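PDB 1QSA: soluble lytic murein transglycosylase from Escherichia coli, which cleaves the glycosidic bonds between N-acetylmuramic acid and N-acetylglucosamine in peptidoglycan, forming a 1,6-anhydro bond in the muramic acid product. Local coordinates for residues Ile288-Val292 with Trp307-Pro312; Val388-Met392 with Trp428-Ser432. All coordinates share one frame; numbering follows the deposited sequence.

In the fold
The two contacts join helices on opposite sides of the centre of this mainly helical, ring-shaped chain. Contact 1 ties helix 285-298 to the end of helix 301-310, its neighbour in sequence; contact 2 brings helix 383-393 against the start of helix 429-438, with two further helices between them in sequence. Their centres are 45 Å apart and their nearest atoms about 30 Å. Contact 1 lies away from the active site. Contact 2, in the L domain, comes closer: the side chain of Asp430 is about 12 Å from that of Glu478, the predicted catalytic residue. A sulfate lies about 6 Å from the Glu289 side chain of contact 1, and another binds Arg389 of contact 2.

Contact 1 (Ile288-Val292 with Trp307-Pro312); sequences IERRV and WLARLP
Arg291 lies over the indole of Trp307 in the polar-aromatic part of this helix-helix contact. Its CG stands 3.5 Å from the centroid of the five-membered ring, 14° off the normal, a CH-pi contact over the face. The bend at chi2 (53°) turns the chain beyond CG along the indole toward its nitrogen, and Trp307 NE1 meets a face of the guanidinium, 3.3 Å from Arg291 CZ. The two planes are inclined by 33°, and as both nitrogens are donors the approach of NH2 to NE1 is no hydrogen bond. Asp276, on helix 269-280, takes Arg291 NE in a salt bridge and so helps to hold the guanidinium in place.

The apolar contacts run along the other side chains. Ile288 and Leu311 pass in opposite directions, with Ile288 CG2 3.7 Å from Leu311 CD2. The side chain of Glu289 crosses that of Leu311 at about a right angle, its CG 3.5 Å from Leu311 CD2, while the carboxylate continues to a salt bridge with Lys318 and a hydrogen bond with Trp321. Val292 divides its branches: CG2 packs on Trp307 CB and CG1 meets Leu308 CD2 at 3.8 Å.

Together these contacts close a helical hairpin, in which consecutive helices pack side by side, within the alpha-superhelix of Slt70.

Contact 2 (Val388-Met392 with Trp428-Ser432); sequences VRELM and WWDLS. With SO4 (sulfate ion), chain C.
Met392 lays its side chain over one face of the Trp428 indole, and this pair forms the close-packed heart of the contact. Met392 CG is 3.8 Å from the centroid of the five-membered ring and only 2° off its normal, a CH-pi contact; CB reaches to 3.6 Å from Trp428 NE1. The chain, bent at chi2 and chi3, lifts SD away from the ring, 5.0 Å from the same centroid, a more distant Met-aromatic contact, and brings the terminal methyl CE back to Trp428 CD1. That methyl also touches the carboxylate of Asp430 on helix 429-438, with Met392 CE 3.5 Å from Asp430 OD1.

Leu431 packs beside the methionine on the same side of the indole plane. Its CD1 meets Met392 CG and, tip to tip, Val388 CG1 at 3.6 Å. The valine methyl also reaches the six-membered part of the indole obliquely, at Trp428 CZ3, while Ala423 of helix 413-425 touches both Trp428 and Leu431.

Toward solvent the packing thins. Exposed Arg389 brushes the indole with its CA and CB, then runs away in an extended chain, CG anti to the backbone N (chi1 175°). Its guanidinium meets the sulfate edge-on: Arg389 NE donates to sulfate O3 at 3.1 Å and NH2 to O2 at 3.0 Å. Arg7 of helix 3-18 also binds this ion, which probably came from the crystallisation liquor.

The chemistry is therefore divided: dispersion and CH-pi contacts join the two helices directly, whereas the charged arginine turns outward to an anion shared with the N-terminal helix.

Contact 1 (Ile288-Val292 with Trp307-Pro312)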
loop_
_atom_site.group_PDB
_atom_site.type_symbol
_atom_site.label_atom_id
_atom_site.label_comp_id
_atom_site.label_asym_id
_atom_site.label_seq_id
_atom_site.Cartn_x
_atom_site.Cartn_y
_atom_site.Cartn_z
ATOM N N ILE A 288 13.260 5.569 -18.790
ATOM C CA ILE A 288 12.796 6.078 -20.084
ATOM C C ILE A 288 11.385 6.644 -19.917
ATOM O O ILE A 288 11.081 7.703 -20.456
ATOM C CB ILE A 288 12.812 4.966 -21.169
ATOM C CG1 ILE A 288 14.251 4.479 -21.381
ATOM C CG2 ILE A 288 12.226 5.504 -22.482
ATOM C CD1 ILE A 288 14.374 3.126 -22.093
ATOM N N GLU A 289 10.534 5.957 -19.150
ATOM C CA GLU A 289 9.173 6.446 -18.906
ATOM C C GLU A 289 9.195 7.787 -18.173
ATOM O O GLU A 289 8.374 8.678 -18.455
ATOM C CB GLU A 289 8.361 5.423 -18.106
ATOM C CG GLU A 289 7.964 4.203 -18.943
ATOM C CD GLU A 289 7.239 3.146 -18.140
ATOM O OE1 GLU A 289 7.641 2.883 -16.982
ATOM O OE2 GLU A 289 6.258 2.580 -18.659
ATOM N N ARG A 290 10.113 7.932 -17.212
ATOM C CA ARG A 290 10.221 9.200 -16.485
ATOM C C ARG A 290 10.613 10.319 -17.468
ATOM O O ARG A 290 10.109 11.440 -17.365
ATOM C CB ARG A 290 11.246 9.112 -15.344
ATOM C CG ARG A 290 11.402 10.423 -14.534
ATOM C CD ARG A 290 10.082 10.893 -13.903
ATOM N NE ARG A 290 10.196 12.196 -13.239
ATOM C CZ ARG A 290 9.937 13.367 -13.821
ATOM N NH1 ARG A 290 9.538 13.411 -15.084
ATOM N NH2 ARG A 290 10.066 14.501 -13.138
ATOM N N ARG A 291 11.465 9.990 -18.442
ATOM C CA ARG A 291 11.901 10.959 -19.453
ATOM C C ARG A 291 10.739 11.323 -20.384
ATOM O O ARG A 291 10.633 12.468 -20.832
ATOM C CB ARG A 291 13.088 10.417 -20.244
ATOM C CG ARG A 291 13.699 11.429 -21.208
ATOM C CD ARG A 291 14.057 12.728 -20.507
ATOM N NE ARG A 291 14.609 13.736 -21.422
ATOM C CZ ARG A 291 13.875 14.586 -22.133
ATOM N NH1 ARG A 291 12.545 14.527 -22.089
ATOM N NH2 ARG A 291 14.477 15.468 -22.928
ATOM N N VAL A 292 9.891 10.341 -20.699
ATOM C CA VAL A 292 8.699 10.585 -21.524
ATOM C C VAL A 292 7.793 11.554 -20.757
ATOM O O VAL A 292 7.210 12.483 -21.338
ATOM C CB VAL A 292 7.903 9.261 -21.782
ATOM C CG1 VAL A 292 6.526 9.553 -22.360
ATOM C CG2 VAL A 292 8.692 8.337 -22.723
ATOM N N TRP A 307 11.299 10.094 -27.244
ATOM C CA TRP A 307 11.299 9.232 -26.072
ATOM C C TRP A 307 10.266 8.096 -26.046
ATOM O O TRP A 307 10.554 7.015 -25.541
ATOM C CB TRP A 307 11.291 10.097 -24.808
ATOM C CG TRP A 307 12.555 10.924 -24.715
ATOM C CD1 TRP A 307 12.666 12.270 -24.905
ATOM C CD2 TRP A 307 13.889 10.439 -24.484
ATOM N NE1 TRP A 307 13.986 12.655 -24.815
ATOM C CE2 TRP A 307 14.758 11.552 -24.557
ATOM C CE3 TRP A 307 14.436 9.170 -24.225
ATOM C CZ2 TRP A 307 16.141 11.437 -24.379
ATOM C CZ3 TRP A 307 15.810 9.055 -24.047
ATOM C CH2 TRP A 307 16.647 10.184 -24.125
ATOM N N LEU A 308 9.082 8.316 -26.616
ATOM C CA LEU A 308 8.075 7.250 -26.661
ATOM C C LEU A 308 8.625 6.098 -27.504
ATOM O O LEU A 308 8.382 4.923 -27.212
ATOM C CB LEU A 308 6.783 7.745 -27.304
ATOM C CG LEU A 308 5.440 7.753 -26.561
ATOM C CD1 LEU A 308 4.422 7.016 -27.397
ATOM C CD2 LEU A 308 5.518 7.177 -25.150
ATOM N N ALA A 309 9.380 6.445 -28.547
ATOM C CA ALA A 309 9.970 5.447 -29.431
ATOM C C ALA A 309 11.105 4.660 -28.772
ATOM O O ALA A 309 11.433 3.558 -29.222
ATOM C CB ALA A 309 10.463 6.119 -30.731
ATOM N N ARG A 310 11.714 5.219 -27.722
ATOM C CA ARG A 310 12.807 4.538 -27.018
ATOM C C ARG A 310 12.306 3.482 -26.027
ATOM O O ARG A 310 13.091 2.684 -25.512
ATOM C CB ARG A 310 13.703 5.537 -26.267
ATOM C CG ARG A 310 14.346 6.603 -27.140
ATOM C CD ARG A 310 15.308 5.998 -28.130
ATOM N NE ARG A 310 16.454 5.367 -27.476
ATOM C CZ ARG A 310 17.463 4.805 -28.136
ATOM N NH1 ARG A 310 17.462 4.793 -29.464
ATOM N NH2 ARG A 310 18.471 4.250 -27.475
ATOM N N LEU A 311 11.010 3.500 -25.735
ATOM C CA LEU A 311 10.433 2.514 -24.820
ATOM C C LEU A 311 10.508 1.122 -25.428
ATOM O O LEU A 311 10.377 0.964 -26.646
ATOM C CB LEU A 311 8.960 2.822 -24.567
ATOM C CG LEU A 311 8.653 4.033 -23.687
ATOM C CD1 LEU A 311 7.186 4.380 -23.801
ATOM C CD2 LEU A 311 9.045 3.712 -22.252
ATOM N N PRO A 312 10.803 0.104 -24.603
ATOM C CA PRO A 312 10.850 -1.233 -25.197
ATOM C C PRO A 312 9.425 -1.616 -25.598
ATOM O O PRO A 312 8.449 -1.065 -25.084
ATOM C CB PRO A 312 11.392 -2.108 -24.060
ATOM C CG PRO A 312 11.067 -1.362 -22.827
ATOM C CD PRO A 312 11.271 0.086 -23.204
#

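Contact 2 (Val388-Met392 with Trp428-Ser432)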
loop_
_atom_site.group_PDB
_atom_site.type_symbol
_atom_site.label_atom_id
_atom_site.label_comp_id
_atom_site.label_asym_id
_atom_site.label_seq_id
_atom_site.Cartn_x
_atom_site.Cartn_y
_atom_site.Cartn_z
ATOM N N VAL A 388 -20.053 -12.329 11.045
ATOM C CA VAL A 388 -19.888 -11.119 10.230
ATOM C C VAL A 388 -21.071 -10.183 10.450
ATOM O O VAL A 388 -20.888 -8.985 10.673
ATOM C CB VAL A 388 -19.761 -11.469 8.719
ATOM C CG1 VAL A 388 -19.844 -10.189 7.852
ATOM C CG2 VAL A 388 -18.417 -12.174 8.476
ATOM N N ARG A 389 -22.280 -10.749 10.447
ATOM C CA ARG A 389 -23.490 -9.961 10.660
ATOM C C ARG A 389 -23.450 -9.221 12.005
ATOM O O ARG A 389 -23.729 -8.027 12.066
ATOM C CB ARG A 389 -24.729 -10.864 10.591
ATOM C CG ARG A 389 -26.044 -10.157 10.922
ATOM C CD ARG A 389 -27.225 -11.123 10.851
ATOM N NE ARG A 389 -28.480 -10.460 11.224
ATOM C CZ ARG A 389 -29.603 -11.091 11.589
ATOM N NH1 ARG A 389 -29.661 -12.422 11.639
ATOM N NH2 ARG A 389 -30.680 -10.382 11.906
ATOM N N GLU A 390 -23.064 -9.921 13.072
ATOM C CA GLU A 390 -22.989 -9.288 14.383
ATOM C C GLU A 390 -21.926 -8.209 14.419
ATOM O O GLU A 390 -22.154 -7.140 14.963
ATOM C CB GLU A 390 -22.721 -10.315 15.492
ATOM C CG GLU A 390 -23.882 -11.275 15.707
ATOM C CD GLU A 390 -25.214 -10.544 15.729
ATOM O OE1 GLU A 390 -25.421 -9.754 16.666
ATOM O OE2 GLU A 390 -26.034 -10.721 14.786
ATOM N N LEU A 391 -20.756 -8.507 13.856
ATOM C CA LEU A 391 -19.662 -7.533 13.850
ATOM C C LEU A 391 -20.055 -6.252 13.109
ATOM O O LEU A 391 -19.791 -5.151 13.589
ATOM C CB LEU A 391 -18.408 -8.160 13.257
ATOM C CG LEU A 391 -17.798 -9.287 14.103
ATOM C CD1 LEU A 391 -16.767 -10.053 13.267
ATOM C CD2 LEU A 391 -17.166 -8.699 15.389
ATOM N N MET A 392 -20.778 -6.397 12.001
ATOM C CA MET A 392 -21.220 -5.226 11.244
ATOM C C MET A 392 -22.302 -4.471 12.036
ATOM O O MET A 392 -22.324 -3.241 12.049
ATOM C CB MET A 392 -21.716 -5.646 9.849
ATOM C CG MET A 392 -20.609 -6.170 8.933
ATOM S SD MET A 392 -19.249 -4.975 8.734
ATOM C CE MET A 392 -20.037 -3.755 7.675
ATOM N N TRP A 428 -23.308 -3.415 3.535
ATOM C CA TRP A 428 -21.983 -3.629 4.142
ATOM C C TRP A 428 -21.062 -3.218 2.981
ATOM O O TRP A 428 -20.457 -4.062 2.301
ATOM C CB TRP A 428 -21.768 -5.106 4.480
ATOM C CG TRP A 428 -22.719 -5.668 5.525
ATOM C CD1 TRP A 428 -23.472 -4.969 6.423
ATOM C CD2 TRP A 428 -22.978 -7.057 5.772
ATOM N NE1 TRP A 428 -24.186 -5.841 7.224
ATOM C CE2 TRP A 428 -23.901 -7.126 6.845
ATOM C CE3 TRP A 428 -22.522 -8.249 5.193
ATOM C CZ2 TRP A 428 -24.378 -8.352 7.350
ATOM C CZ3 TRP A 428 -23.000 -9.471 5.696
ATOM C CH2 TRP A 428 -23.920 -9.501 6.766
ATOM N N TRP A 429 -20.986 -1.905 2.756
ATOM C CA TRP A 429 -20.243 -1.340 1.617
ATOM C C TRP A 429 -18.786 -1.756 1.543
ATOM O O TRP A 429 -18.287 -2.098 0.458
ATOM C CB TRP A 429 -20.369 0.181 1.604
ATOM C CG TRP A 429 -21.784 0.668 1.840
ATOM C CD1 TRP A 429 -22.200 1.516 2.829
ATOM C CD2 TRP A 429 -22.943 0.378 1.043
ATOM N NE1 TRP A 429 -23.538 1.781 2.685
ATOM C CE2 TRP A 429 -24.019 1.101 1.596
ATOM C CE3 TRP A 429 -23.174 -0.424 -0.087
ATOM C CZ2 TRP A 429 -25.312 1.060 1.059
ATOM C CZ3 TRP A 429 -24.476 -0.468 -0.628
ATOM C CH2 TRP A 429 -25.520 0.274 -0.050
ATOM N N ASP A 430 -18.089 -1.675 2.677
ATOM C CA ASP A 430 -16.691 -2.101 2.689
ATOM C C ASP A 430 -16.511 -3.584 2.337
ATOM O O ASP A 430 -15.596 -3.950 1.590
ATOM C CB ASP A 430 -15.965 -1.730 3.997
ATOM C CG ASP A 430 -16.742 -2.052 5.257
ATOM O OD1 ASP A 430 -17.788 -2.733 5.239
ATOM O OD2 ASP A 430 -16.289 -1.576 6.313
ATOM N N LEU A 431 -17.392 -4.441 2.847
ATOM C CA LEU A 431 -17.301 -5.863 2.545
ATOM C C LEU A 431 -17.586 -6.137 1.074
ATOM O O LEU A 431 -16.979 -7.020 0.474
ATOM C CB LEU A 431 -18.239 -6.676 3.453
ATOM C CG LEU A 431 -17.972 -6.457 4.948
ATOM C CD1 LEU A 431 -18.838 -7.433 5.773
ATOM C CD2 LEU A 431 -16.477 -6.690 5.247
ATOM N N SER A 432 -18.504 -5.373 0.492
ATOM C CA SER A 432 -18.826 -5.522 -0.923
ATOM C C SER A 432 -17.564 -5.239 -1.744
ATOM O O SER A 432 -17.178 -6.046 -2.587
ATOM C CB SER A 432 -19.952 -4.551 -1.316
ATOM O OG SER A 432 -20.223 -4.581 -2.712
HETATM S S SO4 C . -29.693 -6.752 11.539
HETATM O O1 SO4 C . -29.455 -5.481 10.826
HETATM O O2 SO4 C . -30.611 -7.610 10.762
HETATM O O3 SO4 C . -28.397 -7.445 11.712
HETATM O O4 SO4 C . -30.322 -6.453 12.834
#